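PDB 4KU4: Ras-3 from Cryphonectria parasitica from Cryphonectria parasitica, which belongs to the Ras family of P-loop nucleotide-binding proteins and holds guanosine-5'-diphosphate with a magnesium ion in this structure. Local coordinates for residues 92-97 with 144-149; 28-33 with 172-177; 17-22 with 64-69. One frame throughout, in Å; residues are numbered along the deposited sequence.

Contact 1 (92-97 with 144-149). With GDP (guanosine-5'-diphosphate), chain C.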
loop_
_atom_site.group_PDB
_atom_site.type_symbol
_atom_site.label_atom_id
_atom_site.label_comp_id
_atom_site.label_asym_id
_atom_site.label_seq_id
_atom_site.Cartn_x
_atom_site.Cartn_y
_atom_site.Cartn_z
ATOM N N VAL A 92 0.842 -3.340 -3.734
ATOM C CA VAL A 92 1.000 -4.690 -3.211
ATOM C C VAL A 92 1.321 -5.723 -4.298
ATOM O O VAL A 92 0.724 -5.730 -5.387
ATOM C CB VAL A 92 -0.288 -5.129 -2.477
ATOM C CG1 VAL A 92 -0.074 -6.453 -1.754
ATOM C CG2 VAL A 92 -0.721 -4.053 -1.498
ATOM N N PHE A 93 2.266 -6.604 -3.994
ATOM C CA PHE A 93 2.497 -7.782 -4.826
ATOM C C PHE A 93 2.531 -9.022 -3.929
ATOM O O PHE A 93 2.533 -8.898 -2.699
ATOM C CB PHE A 93 3.759 -7.634 -5.681
ATOM C CG PHE A 93 5.040 -7.742 -4.923
ATOM C CD1 PHE A 93 5.694 -8.966 -4.816
ATOM C CD2 PHE A 93 5.636 -6.612 -4.380
ATOM C CE1 PHE A 93 6.903 -9.074 -4.135
ATOM C CE2 PHE A 93 6.847 -6.706 -3.705
ATOM C CZ PHE A 93 7.484 -7.943 -3.588
ATOM N N ASP A 94 2.489 -10.195 -4.559
ATOM C CA ASP A 94 2.381 -11.483 -3.880
ATOM C C ASP A 94 3.749 -12.098 -4.050
ATOM O O ASP A 94 4.200 -12.271 -5.181
ATOM C CB ASP A 94 1.294 -12.309 -4.595
ATOM C CG ASP A 94 1.135 -13.723 -4.045
ATOM O OD1 ASP A 94 2.013 -14.231 -3.324
ATOM O OD2 ASP A 94 0.099 -14.333 -4.355
ATOM N N VAL A 95 4.441 -12.387 -2.951
ATOM C CA VAL A 95 5.822 -12.819 -3.080
ATOM C C VAL A 95 5.900 -14.182 -3.759
ATOM O O VAL A 95 6.969 -14.575 -4.220
ATOM C CB VAL A 95 6.603 -12.863 -1.736
ATOM C CG1 VAL A 95 6.656 -11.477 -1.086
ATOM C CG2 VAL A 95 6.027 -13.922 -0.806
ATOM N N THR A 96 4.772 -14.893 -3.810
ATOM C CA THR A 96 4.721 -16.186 -4.475
ATOM C C THR A 96 4.410 -16.107 -5.962
ATOM O O THR A 96 4.319 -17.145 -6.610
ATOM C CB THR A 96 3.680 -17.145 -3.843
ATOM O OG1 THR A 96 2.354 -16.746 -4.228
ATOM C CG2 THR A 96 3.804 -17.197 -2.332
ATOM N N ARG A 97 4.229 -14.897 -6.499
ATOM C CA ARG A 97 3.853 -14.714 -7.906
ATOM C C ARG A 97 4.653 -13.603 -8.574
ATOM O O ARG A 97 4.341 -12.412 -8.448
ATOM C CB ARG A 97 2.365 -14.395 -8.052
ATOM C CG ARG A 97 1.441 -15.592 -8.086
ATOM C CD ARG A 97 0.249 -15.297 -9.004
ATOM N NE ARG A 97 -0.530 -14.120 -8.597
ATOM C CZ ARG A 97 -0.646 -12.996 -9.307
ATOM N NH1 ARG A 97 -0.029 -12.862 -10.478
ATOM N NH2 ARG A 97 -1.391 -11.997 -8.847
ATOM N N GLY A 144 5.502 -6.555 -0.195
ATOM C CA GLY A 144 5.585 -7.956 -0.595
ATOM C C GLY A 144 4.737 -8.774 0.362
ATOM O O GLY A 144 5.189 -9.097 1.456
ATOM N N ASN A 145 3.515 -9.110 -0.055
ATOM C CA ASN A 145 2.561 -9.776 0.830
ATOM C C ASN A 145 2.623 -11.290 0.684
ATOM O O ASN A 145 3.211 -11.802 -0.270
ATOM C CB ASN A 145 1.140 -9.280 0.561
ATOM C CG ASN A 145 0.142 -9.764 1.612
ATOM O OD1 ASN A 145 0.424 -9.735 2.812
ATOM N ND2 ASN A 145 -1.041 -10.185 1.164
ATOM N N LYS A 146 2.023 -11.981 1.652
ATOM C CA LYS A 146 2.012 -13.440 1.744
ATOM C C LYS A 146 3.389 -13.982 2.125
ATOM O O LYS A 146 3.805 -15.042 1.659
ATOM C CB LYS A 146 1.487 -14.097 0.455
ATOM C CG LYS A 146 0.275 -13.421 -0.180
ATOM C CD LYS A 146 -0.552 -14.407 -0.986
ATOM C CE LYS A 146 -1.712 -13.703 -1.703
ATOM N NZ LYS A 146 -2.301 -14.568 -2.768
ATOM N N CYS A 147 4.094 -13.262 2.991
ATOM C CA CYS A 147 5.435 -13.696 3.368
ATOM C C CYS A 147 5.420 -14.942 4.269
ATOM O O CYS A 147 6.455 -15.562 4.490
ATOM C CB CYS A 147 6.327 -12.550 4.013
ATOM S SG CYS A 147 5.688 -11.947 5.615
ATOM N N ASP A 148 4.246 -15.299 4.787
ATOM C CA ASP A 148 4.091 -16.541 5.557
ATOM C C ASP A 148 4.244 -17.748 4.626
ATOM O O ASP A 148 4.404 -18.882 5.079
ATOM C CB ASP A 148 2.727 -16.585 6.247
ATOM C CG ASP A 148 1.581 -16.417 5.274
ATOM O OD1 ASP A 148 1.391 -15.289 4.777
ATOM O OD2 ASP A 148 0.887 -17.406 4.977
ATOM N N LEU A 149 4.186 -17.489 3.322
ATOM C CA LEU A 149 4.302 -18.537 2.307
ATOM C C LEU A 149 5.741 -18.639 1.819
ATOM O O LEU A 149 6.003 -18.723 0.614
ATOM C CB LEU A 149 3.346 -18.262 1.134
ATOM C CG LEU A 149 1.868 -18.325 1.542
ATOM C CD1 LEU A 149 0.957 -18.177 0.343
ATOM C CD2 LEU A 149 1.601 -19.629 2.263
HETATM P PB GDP C . -6.881 -8.855 -3.522
HETATM O O1B GDP C . -7.818 -7.956 -2.750
HETATM O O2B GDP C . -5.570 -8.117 -3.781
HETATM O O3B GDP C . -7.515 -9.286 -4.830
HETATM O O3A GDP C . -6.558 -10.156 -2.614
HETATM P PA GDP C . -7.455 -10.761 -1.394
HETATM O O1A GDP C . -7.336 -9.936 -0.132
HETATM O O2A GDP C . -8.900 -10.964 -1.780
HETATM O "O5'" GDP C . -6.732 -12.166 -1.127
HETATM C "C5'" GDP C . -6.667 -13.119 -2.193
HETATM C "C4'" GDP C . -6.344 -14.469 -1.576
HETATM O "O4'" GDP C . -5.082 -14.347 -0.952
HETATM C "C3'" GDP C . -7.321 -14.879 -0.493
HETATM O "O3'" GDP C . -7.550 -16.299 -0.567
HETATM C "C2'" GDP C . -6.588 -14.556 0.786
HETATM O "O2'" GDP C . -6.979 -15.413 1.858
HETATM C "C1'" GDP C . -5.147 -14.795 0.384
HETATM N N9 GDP C . -4.182 -13.974 1.143
HETATM C C8 GDP C . -4.144 -12.629 1.219
HETATM N N7 GDP C . -3.102 -12.229 1.984
HETATM C C5 GDP C . -2.455 -13.334 2.394
HETATM C C6 GDP C . -1.282 -13.635 3.227
HETATM O O6 GDP C . -0.621 -12.717 3.741
HETATM N N1 GDP C . -0.941 -14.920 3.401
HETATM C C2 GDP C . -1.628 -15.931 2.868
HETATM N N2 GDP C . -1.205 -17.194 3.119
HETATM N N3 GDP C . -2.724 -15.734 2.093
HETATM C C4 GDP C . -3.168 -14.481 1.837
HETATM O O HOH W 1 -0.836 -16.488 -3.754
#
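The ring of Phe93 carries Gly144 CA on one face, a CH-pi contact 3.7 Å from the centroid and off-centre over the ring, while the ring of Phe101 meets it at a slant. The carboxylate of Asp94 is approached from outside its plane at both oxygens. Thr96 OG1, 2.7 Å from Asp94 OD1, and Thr96 N bind that oxygen from the same face; the backbone bond closes an Asx turn. At the other oxygen, Lys146 NZ makes a 2.9 Å salt bridge to Asp94 OD2. Phe93 and Asp94 pair in parallel with Gly144 and Asn145 at the C-terminal ends of two inner strands of the P-loop NTPase sheet, where Asn145-Lys146-Cys147-Asp148 matches the NKxD guanine-recognition motif of Ras proteins. The backbone bonds here are Asn145 N to Phe93 O, 2.8 Å, and Val95 N to Asn145 O. The extended chain of Lys146 crosses one face of the guanine, CG 3.8 Å from GDP C6, and its ammonium is also bonded to Gly24 O. Asp148 grips the base in a nearly straight pair, OD1 to GDP N1 at 2.7 Å and OD2 to GDP N2 at 2.8 Å. Asn145 OD1 accepts from Thr174 OG1 and Ala176 N, which link it to the neighbouring loop.

Contact 2 (28-33 with 172-177). With MG (magnesium ion), chain D; GDP (guanosine-5'-diphosphate), chain C.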
loop_
_atom_site.group_PDB
_atom_site.type_symbol
_atom_site.label_atom_id
_atom_site.label_comp_id
_atom_site.label_asym_id
_atom_site.label_seq_id
_atom_site.Cartn_x
_atom_site.Cartn_y
_atom_site.Cartn_z
ATOM N N THR A 28 -7.321 -6.336 -0.239
ATOM C CA THR A 28 -8.444 -6.337 0.691
ATOM C C THR A 28 -8.079 -6.911 2.059
ATOM O O THR A 28 -8.431 -6.332 3.095
ATOM C CB THR A 28 -9.633 -7.126 0.124
ATOM O OG1 THR A 28 -10.068 -6.516 -1.095
ATOM C CG2 THR A 28 -10.790 -7.114 1.136
ATOM N N SER A 29 -7.370 -8.038 2.052
ATOM C CA SER A 29 -6.948 -8.715 3.278
ATOM C C SER A 29 -6.073 -7.806 4.153
ATOM O O SER A 29 -6.276 -7.718 5.367
ATOM C CB SER A 29 -6.224 -10.033 2.949
ATOM O OG SER A 29 -7.115 -10.948 2.326
ATOM N N LEU A 30 -5.133 -7.107 3.524
ATOM C CA LEU A 30 -4.274 -6.161 4.233
ATOM C C LEU A 30 -5.094 -5.051 4.886
ATOM O O LEU A 30 -4.875 -4.705 6.042
ATOM C CB LEU A 30 -3.243 -5.551 3.277
ATOM C CG LEU A 30 -2.041 -6.415 2.914
ATOM C CD1 LEU A 30 -1.345 -5.835 1.691
ATOM C CD2 LEU A 30 -1.072 -6.516 4.078
ATOM N N THR A 31 -6.039 -4.494 4.131
ATOM C CA THR A 31 -6.821 -3.356 4.596
ATOM C C THR A 31 -7.764 -3.753 5.731
ATOM O O THR A 31 -7.936 -3.010 6.686
ATOM C CB THR A 31 -7.649 -2.734 3.454
ATOM O OG1 THR A 31 -6.810 -2.464 2.321
ATOM C CG2 THR A 31 -8.279 -1.435 3.907
ATOM N N VAL A 32 -8.389 -4.916 5.600
ATOM C CA VAL A 32 -9.308 -5.440 6.611
ATOM C C VAL A 32 -8.540 -5.787 7.893
ATOM O O VAL A 32 -8.995 -5.524 9.006
ATOM C CB VAL A 32 -10.061 -6.678 6.047
ATOM C CG1 VAL A 32 -10.790 -7.417 7.140
ATOM C CG2 VAL A 32 -11.019 -6.253 4.944
ATOM N N ASN A 33 -7.349 -6.342 7.729
ATOM C CA ASN A 33 -6.469 -6.593 8.868
ATOM C C ASN A 33 -6.060 -5.303 9.573
ATOM O O ASN A 33 -6.235 -5.173 10.783
ATOM C CB ASN A 33 -5.241 -7.410 8.445
ATOM C CG ASN A 33 -4.340 -7.766 9.622
ATOM O OD1 ASN A 33 -3.379 -7.044 9.939
ATOM N ND2 ASN A 33 -4.644 -8.881 10.278
ATOM N N VAL A 172 8.189 -3.056 2.317
ATOM C CA VAL A 172 7.897 -3.815 3.526
ATOM C C VAL A 172 7.294 -5.166 3.160
ATOM O O VAL A 172 6.424 -5.248 2.296
ATOM C CB VAL A 172 6.905 -3.070 4.441
ATOM C CG1 VAL A 172 6.564 -3.922 5.654
ATOM C CG2 VAL A 172 7.490 -1.748 4.889
ATOM N N GLU A 173 7.742 -6.224 3.832
ATOM C CA GLU A 173 7.169 -7.554 3.624
ATOM C C GLU A 173 6.107 -7.804 4.691
ATOM O O GLU A 173 6.313 -7.494 5.874
ATOM C CB GLU A 173 8.244 -8.629 3.617
ATOM C CG GLU A 173 8.999 -8.603 2.311
ATOM C CD GLU A 173 9.517 -9.951 1.909
ATOM O OE1 GLU A 173 9.518 -10.867 2.759
ATOM O OE2 GLU A 173 9.918 -10.098 0.739
ATOM N N THR A 174 4.977 -8.363 4.273
ATOM C CA THR A 174 3.846 -8.540 5.176
ATOM C C THR A 174 3.127 -9.865 5.049
ATOM O O THR A 174 3.324 -10.600 4.078
ATOM C CB THR A 174 2.731 -7.476 4.850
ATOM O OG1 THR A 174 2.257 -7.657 3.506
ATOM C CG2 THR A 174 3.262 -6.059 5.033
ATOM N N SER A 175 2.344 -10.197 6.075
ATOM C CA SER A 175 1.434 -11.329 5.975
ATOM C C SER A 175 0.091 -10.836 6.481
ATOM O O SER A 175 -0.098 -10.681 7.682
ATOM C CB SER A 175 1.869 -12.565 6.757
ATOM O OG SER A 175 0.860 -13.564 6.699
ATOM N N ALA A 176 -0.810 -10.506 5.555
ATOM C CA ALA A 176 -2.163 -10.109 5.908
ATOM C C ALA A 176 -2.833 -11.179 6.744
ATOM O O ALA A 176 -3.694 -10.881 7.573
ATOM C CB ALA A 176 -2.978 -9.850 4.640
ATOM N N LYS A 177 -2.449 -12.429 6.514
ATOM C CA LYS A 177 -3.097 -13.558 7.181
ATOM C C LYS A 177 -2.695 -13.589 8.644
ATOM O O LYS A 177 -3.536 -13.777 9.520
ATOM C CB LYS A 177 -2.727 -14.876 6.487
ATOM C CG LYS A 177 -3.324 -16.116 7.143
ATOM C CD LYS A 177 -2.735 -17.394 6.561
ATOM C CE LYS A 177 -3.020 -18.584 7.468
ATOM N NZ LYS A 177 -2.347 -19.834 7.031
HETATM MG MG MG D . -9.799 -7.128 -3.181
HETATM P PB GDP C . -6.881 -8.855 -3.522
HETATM O O1B GDP C . -7.818 -7.956 -2.750
HETATM O O2B GDP C . -5.570 -8.117 -3.781
HETATM O O3B GDP C . -7.515 -9.286 -4.830
HETATM O O3A GDP C . -6.558 -10.156 -2.614
HETATM P PA GDP C . -7.455 -10.761 -1.394
HETATM O O1A GDP C . -7.336 -9.936 -0.132
HETATM O O2A GDP C . -8.900 -10.964 -1.780
HETATM O "O5'" GDP C . -6.732 -12.166 -1.127
HETATM C "C5'" GDP C . -6.667 -13.119 -2.193
HETATM C "C4'" GDP C . -6.344 -14.469 -1.576
HETATM O "O4'" GDP C . -5.082 -14.347 -0.952
HETATM C "C3'" GDP C . -7.321 -14.879 -0.493
HETATM O "O3'" GDP C . -7.550 -16.299 -0.567
HETATM C "C2'" GDP C . -6.588 -14.556 0.786
HETATM O "O2'" GDP C . -6.979 -15.413 1.858
HETATM C "C1'" GDP C . -5.147 -14.795 0.384
HETATM N N9 GDP C . -4.182 -13.974 1.143
HETATM C C8 GDP C . -4.144 -12.629 1.219
HETATM N N7 GDP C . -3.102 -12.229 1.984
HETATM C C5 GDP C . -2.455 -13.334 2.394
HETATM C C6 GDP C . -1.282 -13.635 3.227
HETATM O O6 GDP C . -0.621 -12.717 3.741
HETATM N N1 GDP C . -0.941 -14.920 3.401
HETATM C C2 GDP C . -1.628 -15.931 2.868
HETATM N N2 GDP C . -1.205 -17.194 3.119
HETATM N N3 GDP C . -2.724 -15.734 2.093
HETATM C C4 GDP C . -3.168 -14.481 1.837
HETATM O O HOH W 2 -10.654 -9.085 -2.666
HETATM O O HOH W 3 -9.628 -7.769 -5.286
HETATM O O HOH W 4 -11.851 -6.550 -3.448
HETATM O O HOH W 5 -8.879 -5.224 -3.609
#
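Ala176 packs its methyl against the first turn of helix 27-35, with CB 3.7 Å from Ser29 CB and similarly close to the backbone N of Leu30. The branch CD2 of Leu30 meets the same methyl and also lies 3.6 Å from Thr174 OG1, the two side chains crossing at about a right angle. Leu30 CD2 can offer that hydroxyl only van der Waals contact; its hydrogen bond is with Asn145 OD1. Asn33 ND2 comes near Ala176 O, but at an angle too poor for a hydrogen bond. On the base, Lys177 CB lies 3.6 Å from GDP N1, on the face opposite Lys146.

Polar interactions run to the nucleotide instead. Ser29 donates twice to one alpha-phosphate oxygen, from N and from OG, with Ser29 OG 2.7 Å from GDP O1A; chi1 of -65° sets the hydroxyl beside the backbone N for this double grip. Thr28 N gives a straight bond to GDP O1B, as expected of a P-loop, whereas Lys177 N reaches GDP O6 only weakly.

Metal coordination completes the set: Thr28 OG1 and GDP O1B, each 2.2 Å from the magnesium ion, share it with four waters. Helix and loop thus touch directly by apolar packing, whereas their polar groups bind opposite ends of guanosine-5'-diphosphate, which bridges them.

Contact 3 (17-22 with 64-69)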
loop_
_atom_site.group_PDB
_atom_site.type_symbol
_atom_site.label_atom_id
_atom_site.label_comp_id
_atom_site.label_asym_id
_atom_site.label_seq_id
_atom_site.Cartn_x
_atom_site.Cartn_y
_atom_site.Cartn_z
ATOM N N ILE A 17 -5.013 7.128 1.544
ATOM C CA ILE A 17 -4.133 6.145 0.946
ATOM C C ILE A 17 -4.894 5.285 -0.057
ATOM O O ILE A 17 -6.009 4.837 0.225
ATOM C CB ILE A 17 -3.582 5.203 2.023
ATOM C CG1 ILE A 17 -2.990 6.006 3.181
ATOM C CG2 ILE A 17 -2.575 4.283 1.413
ATOM C CD1 ILE A 17 -2.525 5.152 4.334
ATOM N N ALA A 18 -4.293 5.041 -1.224
ATOM C CA ALA A 18 -4.876 4.086 -2.163
ATOM C C ALA A 18 -4.097 2.755 -2.212
ATOM O O ALA A 18 -2.873 2.749 -2.223
ATOM C CB ALA A 18 -5.024 4.709 -3.570
ATOM N N MET A 19 -4.825 1.641 -2.203
ATOM C CA MET A 19 -4.249 0.325 -2.500
ATOM C C MET A 19 -4.177 0.103 -4.000
ATOM O O MET A 19 -5.145 0.339 -4.704
ATOM C CB MET A 19 -5.112 -0.776 -1.905
ATOM C CG MET A 19 -5.449 -0.547 -0.461
ATOM S SD MET A 19 -3.985 -0.599 0.581
ATOM C CE MET A 19 -3.541 -2.325 0.448
ATOM N N LEU A 20 -3.021 -0.330 -4.476
ATOM C CA LEU A 20 -2.880 -0.770 -5.875
ATOM C C LEU A 20 -2.200 -2.133 -5.920
ATOM O O LEU A 20 -1.535 -2.533 -4.960
ATOM C CB LEU A 20 -2.068 0.243 -6.682
ATOM C CG LEU A 20 -2.610 1.669 -6.772
ATOM C CD1 LEU A 20 -1.556 2.644 -7.333
ATOM C CD2 LEU A 20 -3.892 1.698 -7.588
ATOM N N GLY A 21 -2.373 -2.835 -7.038
ATOM C CA GLY A 21 -1.842 -4.175 -7.218
ATOM C C GLY A 21 -2.785 -5.069 -8.009
ATOM O O GLY A 21 -3.990 -4.828 -8.060
ATOM N N GLU A 22 -2.240 -6.111 -8.631
ATOM C CA GLU A 22 -3.084 -7.044 -9.371
ATOM C C GLU A 22 -4.050 -7.773 -8.453
ATOM O O GLU A 22 -3.885 -7.779 -7.233
ATOM C CB GLU A 22 -2.232 -8.079 -10.102
ATOM C CG GLU A 22 -1.517 -7.558 -11.320
ATOM C CD GLU A 22 -0.943 -8.685 -12.161
ATOM O OE1 GLU A 22 -0.502 -9.702 -11.576
ATOM O OE2 GLU A 22 -0.948 -8.557 -13.402
ATOM N N LEU A 64 -6.615 7.328 9.013
ATOM C CA LEU A 64 -6.308 6.922 7.654
ATOM C C LEU A 64 -7.595 6.493 6.962
ATOM O O LEU A 64 -8.409 5.776 7.537
ATOM C CB LEU A 64 -5.314 5.766 7.668
ATOM C CG LEU A 64 -4.113 5.891 8.614
ATOM C CD1 LEU A 64 -3.169 4.679 8.516
ATOM C CD2 LEU A 64 -3.360 7.185 8.327
ATOM N N GLU A 65 -7.788 6.960 5.733
ATOM C CA GLU A 65 -8.881 6.485 4.898
ATOM C C GLU A 65 -8.227 5.722 3.755
ATOM O O GLU A 65 -7.448 6.285 2.987
ATOM C CB GLU A 65 -9.719 7.658 4.376
ATOM C CG GLU A 65 -10.960 7.253 3.582
ATOM C CD GLU A 65 -11.963 8.383 3.511
ATOM O OE1 GLU A 65 -13.070 8.232 4.073
ATOM O OE2 GLU A 65 -11.637 9.432 2.915
ATOM N N ILE A 66 -8.530 4.433 3.656
ATOM C CA ILE A 66 -7.841 3.586 2.687
ATOM C C ILE A 66 -8.806 3.136 1.603
ATOM O O ILE A 66 -9.794 2.459 1.877
ATOM C CB ILE A 66 -7.207 2.356 3.380
ATOM C CG1 ILE A 66 -6.187 2.812 4.421
ATOM C CG2 ILE A 66 -6.517 1.457 2.373
ATOM C CD1 ILE A 66 -6.391 2.186 5.753
ATOM N N LEU A 67 -8.505 3.537 0.372
ATOM C CA LEU A 67 -9.249 3.094 -0.795
ATOM C C LEU A 67 -8.790 1.716 -1.276
ATOM O O LEU A 67 -7.695 1.558 -1.803
ATOM C CB LEU A 67 -9.120 4.126 -1.920
ATOM C CG LEU A 67 -10.005 3.844 -3.132
ATOM C CD1 LEU A 67 -11.468 4.038 -2.798
ATOM C CD2 LEU A 67 -9.595 4.724 -4.304
ATOM N N ASP A 68 -9.632 0.710 -1.073
ATOM C CA ASP A 68 -9.375 -0.614 -1.613
ATOM C C ASP A 68 -9.833 -0.526 -3.059
ATOM O O ASP A 68 -10.755 0.238 -3.371
ATOM C CB ASP A 68 -10.180 -1.667 -0.830
ATOM C CG ASP A 68 -9.782 -3.097 -1.168
ATOM O OD1 ASP A 68 -8.766 -3.298 -1.856
ATOM O OD2 ASP A 68 -10.484 -4.033 -0.731
ATOM N N THR A 69 -9.165 -1.255 -3.946
ATOM C CA THR A 69 -9.430 -1.142 -5.378
ATOM C C THR A 69 -9.458 -2.499 -6.051
ATOM O O THR A 69 -8.931 -3.482 -5.543
ATOM C CB THR A 69 -8.362 -0.302 -6.106
ATOM O OG1 THR A 69 -7.087 -0.958 -6.010
ATOM C CG2 THR A 69 -8.261 1.116 -5.515
HETATM O O HOH W 6 -5.942 -2.168 -8.203
#
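Met19 folds its side chain over Ile66: chi1 of -50° sets CG anti to the carbonyl carbon, 3.6 Å from Ile66 CG2, the bend at chi2 (-65°) keeps SD almost as near, and a second bend at chi3 turns the terminal methyl. On Ile66 the touching branch is the one opposite the backbone N, and Thr31 and Phe186 pack around this pair. Ile17 joins the same face, its extended CG1-CD1 branch meeting Leu64 CD1 at 4.3 Å, while Ala18 and Leu67 lie on the other face, where Trp82 of helix 77-84 touches Leu67. Strands 15-20 and 60-67 are parallel neighbours in the Ras sheet; the first leads into the P-loop and the second into the Asp-Thr-Ala-Gly sequence that matches the DxxG motif. Ile17 binds with both backbone groups, N to Glu65 O at 3.0 Å and O from Leu67 N at 2.8 Å, and Met19 N follows to Leu67 O. Past the end of strand 60-67 a side chain continues the pairing. Thr69 holds OG1 between its backbone N and carbonyl carbon, and the hydroxyl donates a 2.7 Å hydrogen bond to Met19 O from above the carbonyl plane. A water also donates to Thr69 OG1 and, weakly, to Gly21 O. Asp68 OD2 is hydrogen-bonded to Thr28 OG1, a magnesium ligand.

How the contacts relate
From the N terminus, strand 15-20 supplies the first half of contact 3 and helix 27-35 then opens contact 2. Return of the chain at 64-69 closes contact 3 while contact 2 is still open, so these two loops cross. Contact 1 begins afterwards, at 92-97, and closes at 144-149; it is in series with contact 3 and nested inside the long loop that 172-177 finally closes onto the helix. Contacts 3 and 1 join neighbouring strand pairs of one sheet and are linked by a backbone hydrogen bond between Val92 and Leu20. Contact 2 ties the helix to the loop after strand 170-173, and guanosine-5'-diphosphate lies against contacts 1 and 2 and also touches Glu22 of contact 3.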